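Local atomic coordinates of putative exported protein (Bacteroides fragilis NCTC 9343, PDB entry 3IEE), a protein that is of unknown function but, as a putative exported, mainly helical protein with a predicted lipoprotein signal, probably acts at the cell envelope. Residues Asn187-Lys192 with Gly251-Ala256. Residues are numbered along the deposited sequence; the frame is centred on the assembly and turned at random.
Sequences NLYARK and GEYSDA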
loop_
_atom_site.group_PDB
_atom_site.type_symbol
_atom_site.label_atom_id
_atom_site.label_comp_id
_atom_site.label_asym_id
_atom_site.label_seq_id
_atom_site.Cartn_x
_atom_site.Cartn_y
_atom_site.Cartn_z
ATOM N N ASN A 187 0.917 4.702 1.927
ATOM C CA ASN A 187 2.052 3.758 2.012
ATOM C C ASN A 187 3.397 4.401 1.670
ATOM O O ASN A 187 4.441 4.054 2.269
ATOM C CB ASN A 187 1.829 2.494 1.134
ATOM C CG ASN A 187 0.603 1.676 1.552
ATOM O OD1 ASN A 187 0.071 1.833 2.647
ATOM N ND2 ASN A 187 0.136 0.839 0.640
ATOM N N LEU A 188 3.414 5.339 0.707
ATOM C CA LEU A 188 4.638 6.126 0.424
ATOM C C LEU A 188 4.943 7.087 1.547
ATOM O O LEU A 188 6.100 7.215 1.982
ATOM C CB LEU A 188 4.552 6.921 -0.896
ATOM C CG LEU A 188 4.528 6.201 -2.247
ATOM C CD1 LEU A 188 3.883 7.113 -3.330
ATOM C CD2 LEU A 188 5.914 5.697 -2.691
ATOM N N TYR A 189 3.909 7.792 2.015
ATOM C CA TYR A 189 4.092 8.797 3.065
ATOM C C TYR A 189 4.699 8.142 4.332
ATOM O O TYR A 189 5.473 8.755 5.042
ATOM C CB TYR A 189 2.805 9.579 3.374
ATOM C CG TYR A 189 3.097 10.623 4.421
ATOM C CD1 TYR A 189 3.863 11.761 4.117
ATOM C CD2 TYR A 189 2.756 10.427 5.749
ATOM C CE1 TYR A 189 4.208 12.682 5.117
ATOM C CE2 TYR A 189 3.121 11.318 6.724
ATOM C CZ TYR A 189 3.837 12.442 6.422
ATOM O OH TYR A 189 4.212 13.347 7.409
ATOM N N ALA A 190 4.297 6.912 4.610
ATOM C CA ALA A 190 4.816 6.174 5.769
ATOM C C ALA A 190 6.306 5.816 5.755
ATOM O O ALA A 190 6.809 5.277 6.761
ATOM C CB ALA A 190 3.989 4.881 5.982
ATOM N N ARG A 191 7.001 6.067 4.652
ATOM C CA ARG A 191 8.441 5.744 4.543
ATOM C C ARG A 191 9.249 6.856 5.252
ATOM O O ARG A 191 9.965 7.625 4.603
ATOM C CB ARG A 191 8.878 5.541 3.080
ATOM C CG ARG A 191 8.031 4.565 2.240
ATOM C CD ARG A 191 8.811 3.905 1.059
ATOM N NE ARG A 191 7.994 3.525 -0.114
ATOM C CZ ARG A 191 8.458 2.841 -1.175
ATOM N NH1 ARG A 191 9.732 2.434 -1.180
ATOM N NH2 ARG A 191 7.656 2.508 -2.222
ATOM N N LYS A 192 9.101 6.925 6.584
ATOM C CA LYS A 192 9.704 7.931 7.456
ATOM C C LYS A 192 11.180 8.168 7.184
ATOM O O LYS A 192 11.649 9.300 7.177
ATOM C CB LYS A 192 9.505 7.473 8.910
ATOM C CG LYS A 192 10.237 8.192 9.948
ATOM C CD LYS A 192 9.831 7.693 11.342
ATOM C CE LYS A 192 10.682 8.372 12.399
ATOM N NZ LYS A 192 10.161 8.097 13.746
ATOM N N GLY A 251 8.963 19.501 6.197
ATOM C CA GLY A 251 10.291 18.934 5.888
ATOM C C GLY A 251 10.621 17.555 6.478
ATOM O O GLY A 251 11.762 17.055 6.332
ATOM N N GLU A 252 9.665 16.971 7.197
ATOM C CA GLU A 252 9.830 15.702 7.868
ATOM C C GLU A 252 8.488 14.999 8.060
ATOM O O GLU A 252 7.456 15.627 8.330
ATOM C CB GLU A 252 10.519 15.884 9.234
ATOM C CG GLU A 252 11.094 14.583 9.739
ATOM C CD GLU A 252 11.819 14.677 11.073
ATOM O OE1 GLU A 252 12.426 15.720 11.394
ATOM O OE2 GLU A 252 11.827 13.647 11.786
ATOM N N TYR A 253 8.518 13.680 7.961
ATOM C CA TYR A 253 7.425 12.807 8.382
ATOM C C TYR A 253 7.023 13.048 9.855
ATOM O O TYR A 253 7.893 13.324 10.696
ATOM C CB TYR A 253 7.916 11.334 8.261
ATOM C CG TYR A 253 6.936 10.329 8.831
ATOM C CD1 TYR A 253 5.922 9.826 8.064
ATOM C CD2 TYR A 253 6.996 9.940 10.168
ATOM C CE1 TYR A 253 5.021 8.911 8.550
ATOM C CE2 TYR A 253 6.079 9.051 10.670
ATOM C CZ TYR A 253 5.103 8.547 9.876
ATOM O OH TYR A 253 4.166 7.678 10.362
ATOM N N SER A 254 5.728 12.953 10.163
ATOM C CA SER A 254 5.321 12.771 11.556
ATOM C C SER A 254 4.174 11.764 11.614
ATOM O O SER A 254 3.359 11.658 10.704
ATOM C CB SER A 254 4.971 14.111 12.205
ATOM O OG SER A 254 3.637 14.515 11.907
ATOM N N ASP A 255 4.131 10.972 12.681
ATOM C CA ASP A 255 2.989 10.120 12.898
ATOM C C ASP A 255 1.683 10.941 12.951
ATOM O O ASP A 255 0.669 10.459 12.504
ATOM C CB ASP A 255 3.169 9.334 14.211
ATOM C CG ASP A 255 4.016 8.076 14.053
ATOM O OD1 ASP A 255 4.335 7.636 12.922
ATOM O OD2 ASP A 255 4.329 7.490 15.103
ATOM N N ALA A 256 1.723 12.170 13.471
ATOM C CA ALA A 256 0.481 12.979 13.555
ATOM C C ALA A 256 -0.059 13.252 12.133
ATOM O O ALA A 256 -1.279 13.240 11.897
ATOM C CB ALA A 256 0.712 14.243 14.252
HETATM O O HOH W 1 10.905 11.957 7.457
#
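Where helix 169-189 runs out into a loop, Y189 and K192 flank the ring of Y253, which belongs to the extended loop leading into the last helix, 255-268. Y253 supplies the greatest share of the buried surface: its side chain points at the other segment, with CG anti to the backbone N (chi1 173°). K192 covers one face of its ring, and Y189 comes in obliquely from the other side. The two rings are tilted by 31°, neither stacked nor edge-to-face, and approach most closely at Y189 CE2 and Y253 CD1, 3.4 Å apart. The backbone oxygen of Y189 also meets the edge of the Y253 ring, 3.2 Å from CD1, where the slightly positive ring hydrogens suit a carbonyl. K192 lays its CB 4.0 Å from the ring centroid of Y253 in a CH-pi contact; its extended chain runs on beside CD2, at about a right angle to the tyrosine side chain, and carries NZ to a salt bridge with D51 of helix 43-56. A long aliphatic stem with a charged tip thus serves both needs.

Each tyrosine pairs a flat apolar ring with a hydroxyl that can accept or donate. Y189 reaches past Y253 so that its OH accepts the backbone N-H of S254 at 3.2 Å, a fairly straight bond (158°). The hydroxyl of Y253 donates to D255 OD1 at 2.6 Å, tying the ring to the first residue of the helix that follows. A water bridges K192 O and Y253 N. S254, whose short hydroxyl can accept a first-turn N-H, bonds through OG to D257 N. This is a serine N-cap of helix 255-268, packed by aromatic side chains against the C-terminal end of helix 169-189 in the helical DUF3829-like C-terminal region.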